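YopX protein domain-containing protein (Enterococcus faecalis, PDB 2OX7) is of unknown function, a mostly beta-stranded member of the YopX family whose crystal assembly holds four copies of the chain. Local coordinates at residues Pro5-Ala9 and Glu80-Asp85; Ile32-Phe38 and Ile51-Thr57; Lys74-Gly78 and Asp129-Val133. All blocks are in the same frame, centred on the assembly; numbering follows the deposited sequence.

How the interactions relate
The three contacts lie along one elongated, mostly beta-stranded chain. Interaction 1 sits about 2 Å from the chain centre. The centre of interaction 2 is about 18 Å from that of interaction 1, and the centre of interaction 3 about 15 Å from it. Interactions 2 and 3 fall on opposite sides of the chain centre. Strand 7-11 lies in the sheet with 16-19 and 65-71, the hairpin of interaction 2 in the sheet 21-25, 31-41, 46-56, and strand 131-136 at the edge of the sheet with 85-89. Interaction 2 forms between Ala9 and Glu80 in sequence, and Ala9 packs on Ile34. Interactions 1 and 3 alternate along the chain, and Ile81 and Asp85 pack on Val133. Interaction 1 therefore bridges the two sides.

Interaction 1 (Pro5-Ala9 and Glu80-Asp85); sequences PKFRA and EIFEGD
Phe7 and Phe82 have the nearest CA atoms across the contact, 8.2 Å apart, so side chains and not paired strands join Pro5-Ala9 to Glu80-Asp85. Arg8 and Phe82 carry the largest shares of the contact. Arg8 CG sits between the backbone N and the carbonyl carbon (chi1 67°), and the chain then runs extended over Phe82. Arg8 CD lies over one face of the Phe82 ring, offset toward the rim, in a CH-pi contact 4.0 Å from the centroid. The guanidinium plane is nearly parallel to the ring, 10° away, but it lies farther along, over the stem of the side chain. Phe82 CB is 3.4 Å from Arg8 CZ, over the middle of the guanidinium face.

At its end, the guanidinium meets Asp85 in a salt bridge. Arg8 NH1 and NH2 both donate to Asp85 OD1, each at 2.9 Å. The carboxylate stands steeply to the guanidinium, at 79°, and both nitrogens come from the same face of it. Arg8 NH2 also donates to the backbone O of Glu83 at 2.9 Å, tilted from the guanidinium plane. Asp85 OD2 accepts a nearly straight bond from Phe82 N at 2.8 Å, which ties the carboxylate to the end of strand 80-82. Arg8 NE is buried without a hydrogen-bond partner.

The methylenes of Lys6 flank the ring and the Glu80 carboxylate. Lys6 CG approaches Phe82 CZ, and Lys6 CD lies 3.7 Å from Glu80 OE1. Their polar ends bond to other residues, Lys6 NZ to Asn20 and Glu80 OE2 to Ser70. Phe7 points away and packs on Ile67 and Val21.

The motif is a type II beta turn, Phe82 to Asp85, with Gly84 at positive phi. A buried arginine from strand 7-11 joins this turn by a salt bridge and a backbone bond.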
loop_
_atom_site.group_PDB
_atom_site.type_symbol
_atom_site.label_atom_id
_atom_site.label_comp_id
_atom_site.label_asym_id
_atom_site.label_seq_id
_atom_site.Cartn_x
_atom_site.Cartn_y
_atom_site.Cartn_z
ATOM N N PRO A 5 -21.468 -1.820 -4.448
ATOM C CA PRO A 5 -21.347 -0.694 -5.410
ATOM C C PRO A 5 -22.431 0.363 -5.222
ATOM O O PRO A 5 -23.637 0.093 -5.338
ATOM C CB PRO A 5 -21.487 -1.337 -6.786
ATOM C CG PRO A 5 -21.987 -2.729 -6.552
ATOM C CD PRO A 5 -21.882 -3.087 -5.091
ATOM N N LYS A 6 -21.979 1.574 -4.960
ATOM C CA LYS A 6 -22.852 2.676 -4.746
ATOM C C LYS A 6 -22.233 3.831 -5.504
ATOM O O LYS A 6 -21.010 4.062 -5.401
ATOM C CB LYS A 6 -22.985 2.968 -3.253
ATOM C CG LYS A 6 -23.876 4.123 -2.944
ATOM C CD LYS A 6 -24.115 4.187 -1.443
ATOM C CE LYS A 6 -25.393 4.935 -1.150
ATOM N NZ LYS A 6 -26.553 3.982 -1.290
ATOM N N PHE A 7 -23.057 4.541 -6.284
ATOM C CA PHE A 7 -22.548 5.581 -7.158
ATOM C C PHE A 7 -23.289 6.886 -6.997
ATOM O O PHE A 7 -24.498 6.892 -6.725
ATOM C CB PHE A 7 -22.638 5.163 -8.656
ATOM C CG PHE A 7 -21.899 3.897 -8.957
ATOM C CD1 PHE A 7 -20.522 3.913 -9.188
ATOM C CD2 PHE A 7 -22.575 2.689 -8.978
ATOM C CE1 PHE A 7 -19.833 2.710 -9.439
ATOM C CE2 PHE A 7 -21.908 1.504 -9.210
ATOM C CZ PHE A 7 -20.530 1.516 -9.445
ATOM N N ARG A 8 -22.561 7.977 -7.201
ATOM C CA ARG A 8 -23.156 9.325 -7.336
ATOM C C ARG A 8 -22.656 9.921 -8.651
ATOM O O ARG A 8 -21.649 9.466 -9.217
ATOM C CB ARG A 8 -22.804 10.241 -6.157
ATOM C CG ARG A 8 -21.335 10.602 -6.096
ATOM C CD ARG A 8 -20.985 11.393 -4.858
ATOM N NE ARG A 8 -19.576 11.830 -4.924
ATOM C CZ ARG A 8 -18.961 12.483 -3.939
ATOM N NH1 ARG A 8 -19.620 12.724 -2.817
ATOM N NH2 ARG A 8 -17.681 12.843 -4.071
ATOM N N ALA A 9 -23.372 10.929 -9.155
ATOM C CA ALA A 9 -23.023 11.534 -10.437
ATOM C C ALA A 9 -23.146 13.041 -10.380
ATOM O O ALA A 9 -24.094 13.574 -9.801
ATOM C CB ALA A 9 -23.903 11.013 -11.545
ATOM N N GLU A 80 -20.318 8.261 4.239
ATOM C CA GLU A 80 -19.655 7.369 3.287
ATOM C C GLU A 80 -18.751 8.242 2.432
ATOM O O GLU A 80 -19.171 9.289 1.981
ATOM C CB GLU A 80 -20.690 6.660 2.406
ATOM C CG GLU A 80 -20.183 5.364 1.759
ATOM C CD GLU A 80 -21.300 4.361 1.352
ATOM O OE1 GLU A 80 -22.474 4.479 1.834
ATOM O OE2 GLU A 80 -21.003 3.449 0.536
ATOM N N ILE A 81 -17.495 7.825 2.260
ATOM C CA ILE A 81 -16.485 8.589 1.513
ATOM C C ILE A 81 -16.482 8.090 0.066
ATOM O O ILE A 81 -16.311 6.887 -0.181
ATOM C CB ILE A 81 -15.095 8.363 2.117
ATOM C CG1 ILE A 81 -15.026 8.988 3.525
ATOM C CG2 ILE A 81 -13.987 9.017 1.210
ATOM C CD1 ILE A 81 -13.796 8.439 4.315
ATOM N N PHE A 82 -16.673 9.012 -0.881
ATOM C CA PHE A 82 -16.672 8.683 -2.312
ATOM C C PHE A 82 -15.417 9.217 -3.007
ATOM O O PHE A 82 -14.802 10.222 -2.571
ATOM C CB PHE A 82 -17.858 9.411 -3.002
ATOM C CG PHE A 82 -19.179 8.766 -2.770
ATOM C CD1 PHE A 82 -19.793 8.059 -3.796
ATOM C CD2 PHE A 82 -19.808 8.876 -1.540
ATOM C CE1 PHE A 82 -21.057 7.461 -3.597
ATOM C CE2 PHE A 82 -21.081 8.259 -1.305
ATOM C CZ PHE A 82 -21.696 7.538 -2.336
ATOM N N GLU A 83 -15.124 8.646 -4.166
ATOM C CA GLU A 83 -14.147 9.294 -5.039
ATOM C C GLU A 83 -14.580 10.757 -5.233
ATOM O O GLU A 83 -15.794 11.055 -5.370
ATOM C CB GLU A 83 -14.143 8.675 -6.438
ATOM C CG GLU A 83 -13.899 7.204 -6.581
ATOM C CD GLU A 83 -14.011 6.806 -8.072
ATOM O OE1 GLU A 83 -15.123 6.417 -8.566
ATOM O OE2 GLU A 83 -12.976 6.947 -8.755
ATOM N N GLY A 84 -13.594 11.646 -5.333
ATOM C CA GLY A 84 -13.868 13.091 -5.531
ATOM C C GLY A 84 -14.098 13.866 -4.242
ATOM O O GLY A 84 -14.026 15.110 -4.237
ATOM N N ASP A 85 -14.361 13.162 -3.131
ATOM C CA ASP A 85 -14.468 13.852 -1.853
ATOM C C ASP A 85 -13.172 14.498 -1.434
ATOM O O ASP A 85 -12.079 14.049 -1.796
ATOM C CB ASP A 85 -14.942 12.907 -0.728
ATOM C CG ASP A 85 -16.473 12.688 -0.738
ATOM O OD1 ASP A 85 -17.238 13.507 -1.331
ATOM O OD2 ASP A 85 -16.942 11.721 -0.103
#

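Interaction 2 (Ile32-Phe38 and Ile51-Thr57); sequences IAIITDF and IGSYDTT
Ser53 O is gripped by two backbone donors of the facing segment. Thr36 N bonds to Ser53 O at 2.9 Å, and Asp37 N reaches the same Ser53 O at 3.3 Å. Both come from one face of the carbonyl plane. Gly52 N donates to Asp37 O at 2.8 Å. Beyond this irregular patch the strands pair regularly. Ile34 and Asp55 form an antiparallel hydrogen-bonded pair, and Ile34 N meets Asp55 O at 2.9 Å. Thr57 N closes the far end on Ile32 O.

Side chains meet on both faces. Ile35 and Ile51 cross at about a right angle, their CD1 atoms 3.9 Å apart, on the face that also carries Ala33, Tyr54 and Thr56. On the other face, Ile34 CG2 lies against Asp55 CB. Asp55 CG is anti to the backbone N (chi1 -154°), and the carboxylate leads away to Tyr65 and Trp60. Tyr54 OH and Thr56 OG1 bond to Ser47 of the second subunit.

On its other edge strand 31-41 pairs with strand 21-25, where Ile32 and Ala33 both face Leu24 in a classic beta bulge. Strands 31-41 and 46-56 form a beta hairpin within this three-stranded antiparallel sheet.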
loop_
_atom_site.group_PDB
_atom_site.type_symbol
_atom_site.label_atom_id
_atom_site.label_comp_id
_atom_site.label_asym_id
_atom_site.label_seq_id
_atom_site.Cartn_x
_atom_site.Cartn_y
_atom_site.Cartn_z
ATOM N N ILE A 32 -23.254 5.177 -21.331
ATOM C CA ILE A 32 -24.194 5.593 -22.371
ATOM C C ILE A 32 -25.572 5.932 -21.803
ATOM O O ILE A 32 -26.402 6.536 -22.490
ATOM C CB ILE A 32 -24.263 4.574 -23.542
ATOM C CG1 ILE A 32 -24.725 3.187 -23.056
ATOM C CG2 ILE A 32 -22.909 4.519 -24.279
ATOM C CD1 ILE A 32 -25.112 2.203 -24.199
ATOM N N ALA A 33 -25.807 5.566 -20.543
ATOM C CA ALA A 33 -27.058 5.911 -19.868
ATOM C C ALA A 33 -26.867 6.042 -18.372
ATOM O O ALA A 33 -25.870 5.576 -17.810
ATOM C CB ALA A 33 -28.156 4.869 -20.173
ATOM N N ILE A 34 -27.844 6.672 -17.736
ATOM C CA ILE A 34 -27.894 6.725 -16.295
ATOM C C ILE A 34 -29.331 6.578 -15.817
ATOM O O ILE A 34 -30.244 7.247 -16.322
ATOM C CB ILE A 34 -27.189 8.008 -15.755
ATOM C CG1 ILE A 34 -27.024 7.954 -14.238
ATOM C CG2 ILE A 34 -27.885 9.296 -16.226
ATOM C CD1 ILE A 34 -26.028 8.999 -13.727
ATOM N N ILE A 35 -29.525 5.663 -14.880
ATOM C CA ILE A 35 -30.789 5.547 -14.164
ATOM C C ILE A 35 -30.664 6.254 -12.820
ATOM O O ILE A 35 -29.819 5.879 -11.988
ATOM C CB ILE A 35 -31.160 4.068 -13.937
ATOM C CG1 ILE A 35 -31.344 3.359 -15.293
ATOM C CG2 ILE A 35 -32.409 3.968 -13.064
ATOM C CD1 ILE A 35 -31.615 1.861 -15.215
ATOM N N THR A 36 -31.495 7.270 -12.604
ATOM C CA THR A 36 -31.487 7.989 -11.339
ATOM C C THR A 36 -32.529 7.467 -10.343
ATOM O O THR A 36 -32.318 7.564 -9.127
ATOM C CB THR A 36 -31.603 9.520 -11.534
ATOM O OG1 THR A 36 -32.682 9.809 -12.433
ATOM C CG2 THR A 36 -30.332 10.072 -12.136
ATOM N N ASP A 37 -33.633 6.908 -10.854
ATOM C CA ASP A 37 -34.676 6.251 -10.033
ATOM C C ASP A 37 -35.246 5.049 -10.766
ATOM O O ASP A 37 -35.436 5.089 -11.979
ATOM C CB ASP A 37 -35.870 7.186 -9.718
ATOM C CG ASP A 37 -35.458 8.436 -8.999
ATOM O OD1 ASP A 37 -35.640 8.496 -7.758
ATOM O OD2 ASP A 37 -34.933 9.351 -9.673
ATOM N N PHE A 38 -35.550 4.000 -10.021
ATOM C CA PHE A 38 -36.275 2.859 -10.560
ATOM C C PHE A 38 -37.064 2.178 -9.448
ATOM O O PHE A 38 -36.745 2.306 -8.261
ATOM C CB PHE A 38 -35.313 1.841 -11.199
ATOM C CG PHE A 38 -34.571 1.024 -10.194
ATOM C CD1 PHE A 38 -35.116 -0.156 -9.708
ATOM C CD2 PHE A 38 -33.349 1.460 -9.690
ATOM C CE1 PHE A 38 -34.449 -0.919 -8.761
ATOM C CE2 PHE A 38 -32.674 0.705 -8.724
ATOM C CZ PHE A 38 -33.221 -0.482 -8.261
ATOM N N ILE A 51 -38.245 2.038 -14.963
ATOM C CA ILE A 51 -37.270 3.116 -14.910
ATOM C C ILE A 51 -37.957 4.463 -14.764
ATOM O O ILE A 51 -38.682 4.910 -15.670
ATOM C CB ILE A 51 -36.367 3.112 -16.150
ATOM C CG1 ILE A 51 -35.573 1.802 -16.213
ATOM C CG2 ILE A 51 -35.437 4.335 -16.165
ATOM C CD1 ILE A 51 -34.812 1.591 -17.514
ATOM N N GLY A 52 -37.738 5.092 -13.612
ATOM C CA GLY A 52 -38.233 6.440 -13.347
ATOM C C GLY A 52 -37.369 7.454 -14.058
ATOM O O GLY A 52 -37.358 7.520 -15.284
ATOM N N SER A 53 -36.636 8.243 -13.286
ATOM C CA SER A 53 -35.732 9.222 -13.861
ATOM C C SER A 53 -34.528 8.569 -14.538
ATOM O O SER A 53 -33.974 7.585 -14.039
ATOM C CB SER A 53 -35.270 10.209 -12.794
ATOM O OG SER A 53 -35.667 11.521 -13.142
ATOM N N TYR A 54 -34.126 9.133 -15.671
ATOM C CA TYR A 54 -33.005 8.613 -16.433
ATOM C C TYR A 54 -32.496 9.644 -17.423
ATOM O O TYR A 54 -33.107 10.708 -17.615
ATOM C CB TYR A 54 -33.410 7.326 -17.170
ATOM C CG TYR A 54 -34.269 7.560 -18.407
ATOM C CD1 TYR A 54 -33.704 7.541 -19.679
ATOM C CD2 TYR A 54 -35.640 7.816 -18.297
ATOM C CE1 TYR A 54 -34.482 7.763 -20.829
ATOM C CE2 TYR A 54 -36.433 8.042 -19.448
ATOM C CZ TYR A 54 -35.835 8.016 -20.705
ATOM O OH TYR A 54 -36.586 8.240 -21.849
ATOM N N ASP A 55 -31.377 9.319 -18.061
ATOM C CA ASP A 55 -30.882 10.078 -19.198
ATOM C C ASP A 55 -30.002 9.181 -20.051
ATOM O O ASP A 55 -29.448 8.199 -19.553
ATOM C CB ASP A 55 -30.100 11.308 -18.746
ATOM C CG ASP A 55 -30.122 12.421 -19.780
ATOM O OD1 ASP A 55 -30.614 12.171 -20.907
ATOM O OD2 ASP A 55 -29.654 13.547 -19.478
ATOM N N THR A 56 -29.877 9.491 -21.335
ATOM C CA THR A 56 -29.012 8.678 -22.200
ATOM C C THR A 56 -28.109 9.547 -23.060
ATOM O O THR A 56 -28.315 10.758 -23.163
ATOM C CB THR A 56 -29.781 7.625 -23.079
ATOM O OG1 THR A 56 -30.058 8.172 -24.382
ATOM C CG2 THR A 56 -31.079 7.146 -22.415
ATOM N N THR A 57 -27.106 8.928 -23.670
ATOM C CA THR A 57 -26.100 9.664 -24.422
ATOM C C THR A 57 -26.612 10.118 -25.795
ATOM O O THR A 57 -25.963 10.928 -26.471
ATOM C CB THR A 57 -24.812 8.831 -24.585
ATOM O OG1 THR A 57 -23.746 9.682 -25.025
ATOM C CG2 THR A 57 -25.018 7.680 -25.573
#

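Interaction 3 (Lys74-Gly78 and Asp129-Val133); sequences KDKNG and DGYLV
The chi1 of 79° at Asp75 sets CG between the backbone N and the carbonyl carbon, and so carries OD2 to the backbone of strand 131-136. There OD2 accepts from Val133 N at 2.9 Å. The bond is almost straight, 177°, and uses the anti lone pair. The next residue adds a second link, with Lys76 N donating to Tyr131 O at 3.0 Å, nearly along the C=O axis. Asp75 and Lys76 thus bind two successive peptide groups on either side of Leu132.

The Lys76 side chain runs to Asp129. Its chain is fully extended, and its CD and CE pass beside Asp129 O. Its NZ ends 2.8 Å from Asp129 O in a hydrogen bond. Lys76 NZ also makes a salt bridge with Asp90. Leu132 CD2 packs against the turn, 3.6 Å from both Lys76 CB and Asn77 ND2. Val133 CG2 lies alongside the Asp75 carboxylate.

The other oxygen, Asp75 OD1, bonds to Val79 N and weakly to Asn77 N at 2.7 Å. Asn77 N lies in the type I beta turn from Asp75 to Gly78, and Val79 N follows it.

The Asp75 carboxylate is buried and meets backbone N-H groups on both oxygens. Such donors would favour its charged form. Through its two oxygens the same side chain links the turn to the strand.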
loop_
_atom_site.group_PDB
_atom_site.type_symbol
_atom_site.label_atom_id
_atom_site.label_comp_id
_atom_site.label_asym_id
_atom_site.label_seq_id
_atom_site.Cartn_x
_atom_site.Cartn_y
_atom_site.Cartn_z
ATOM N N LYS A 74 -15.993 5.049 5.865
ATOM C CA LYS A 74 -16.746 6.145 6.500
ATOM C C LYS A 74 -15.803 7.180 7.114
ATOM O O LYS A 74 -14.738 6.829 7.659
ATOM C CB LYS A 74 -17.675 5.579 7.580
ATOM C CG LYS A 74 -18.844 4.748 6.986
ATOM C CD LYS A 74 -19.520 4.031 8.167
ATOM C CE LYS A 74 -20.842 3.370 7.828
ATOM N NZ LYS A 74 -20.720 2.559 6.630
ATOM N N ASP A 75 -16.220 8.443 7.123
ATOM C CA ASP A 75 -15.469 9.429 7.907
ATOM C C ASP A 75 -15.847 9.406 9.397
ATOM O O ASP A 75 -16.684 8.582 9.841
ATOM C CB ASP A 75 -15.555 10.857 7.309
ATOM C CG ASP A 75 -16.869 11.587 7.630
ATOM O OD1 ASP A 75 -17.723 11.007 8.327
ATOM O OD2 ASP A 75 -17.029 12.763 7.136
ATOM N N LYS A 76 -15.248 10.325 10.151
ATOM C CA LYS A 76 -15.466 10.443 11.591
ATOM C C LYS A 76 -16.945 10.645 11.968
ATOM O O LYS A 76 -17.355 10.285 13.084
ATOM C CB LYS A 76 -14.642 11.625 12.089
ATOM C CG LYS A 76 -14.422 11.692 13.551
ATOM C CD LYS A 76 -13.738 13.046 13.816
ATOM C CE LYS A 76 -13.665 13.317 15.303
ATOM N NZ LYS A 76 -12.843 14.503 15.606
ATOM N N ASN A 77 -17.732 11.221 11.057
ATOM C CA ASN A 77 -19.176 11.391 11.275
ATOM C C ASN A 77 -20.026 10.246 10.707
ATOM O O ASN A 77 -21.261 10.382 10.627
ATOM C CB ASN A 77 -19.656 12.693 10.655
ATOM C CG ASN A 77 -19.458 13.907 11.548
ATOM O OD1 ASN A 77 -19.350 13.808 12.781
ATOM N ND2 ASN A 77 -19.508 15.090 10.916
ATOM N N GLY A 78 -19.406 9.142 10.283
ATOM C CA GLY A 78 -20.163 8.053 9.662
ATOM C C GLY A 78 -20.660 8.286 8.260
ATOM O O GLY A 78 -21.450 7.488 7.754
ATOM N N ASP A 129 -7.366 12.447 15.833
ATOM C CA ASP A 129 -8.478 13.410 15.609
ATOM C C ASP A 129 -9.413 12.994 14.452
ATOM O O ASP A 129 -10.538 13.492 14.348
ATOM C CB ASP A 129 -7.986 14.861 15.402
ATOM C CG ASP A 129 -7.270 15.414 16.618
ATOM O OD1 ASP A 129 -7.616 15.037 17.754
ATOM O OD2 ASP A 129 -6.361 16.232 16.408
ATOM N N GLY A 130 -8.959 12.072 13.607
ATOM C CA GLY A 130 -9.848 11.556 12.562
ATOM C C GLY A 130 -10.007 12.561 11.422
ATOM O O GLY A 130 -9.533 13.701 11.520
ATOM N N TYR A 131 -10.645 12.117 10.338
ATOM C CA TYR A 131 -10.835 12.932 9.102
ATOM C C TYR A 131 -12.322 13.117 8.858
ATOM O O TYR A 131 -13.151 12.211 9.140
ATOM C CB TYR A 131 -10.213 12.273 7.824
ATOM C CG TYR A 131 -8.731 12.364 7.835
ATOM C CD1 TYR A 131 -8.086 13.383 7.127
ATOM C CD2 TYR A 131 -7.962 11.516 8.640
ATOM C CE1 TYR A 131 -6.709 13.513 7.168
ATOM C CE2 TYR A 131 -6.558 11.640 8.682
ATOM C CZ TYR A 131 -5.950 12.648 7.955
ATOM O OH TYR A 131 -4.578 12.851 8.002
ATOM N N LEU A 132 -12.643 14.237 8.234
ATOM C CA LEU A 132 -14.025 14.558 7.896
ATOM C C LEU A 132 -14.134 14.961 6.433
ATOM O O LEU A 132 -13.267 15.648 5.941
ATOM C CB LEU A 132 -14.482 15.711 8.773
ATOM C CG LEU A 132 -14.822 15.406 10.245
ATOM C CD1 LEU A 132 -15.167 16.715 10.980
ATOM C CD2 LEU A 132 -16.021 14.449 10.299
ATOM N N VAL A 133 -15.206 14.542 5.770
ATOM C CA VAL A 133 -15.491 14.987 4.397
ATOM C C VAL A 133 -16.020 16.436 4.497
ATOM O O VAL A 133 -17.045 16.677 5.141
ATOM C CB VAL A 133 -16.594 14.184 3.772
ATOM C CG1 VAL A 133 -16.919 14.733 2.346
ATOM C CG2 VAL A 133 -16.162 12.707 3.621
#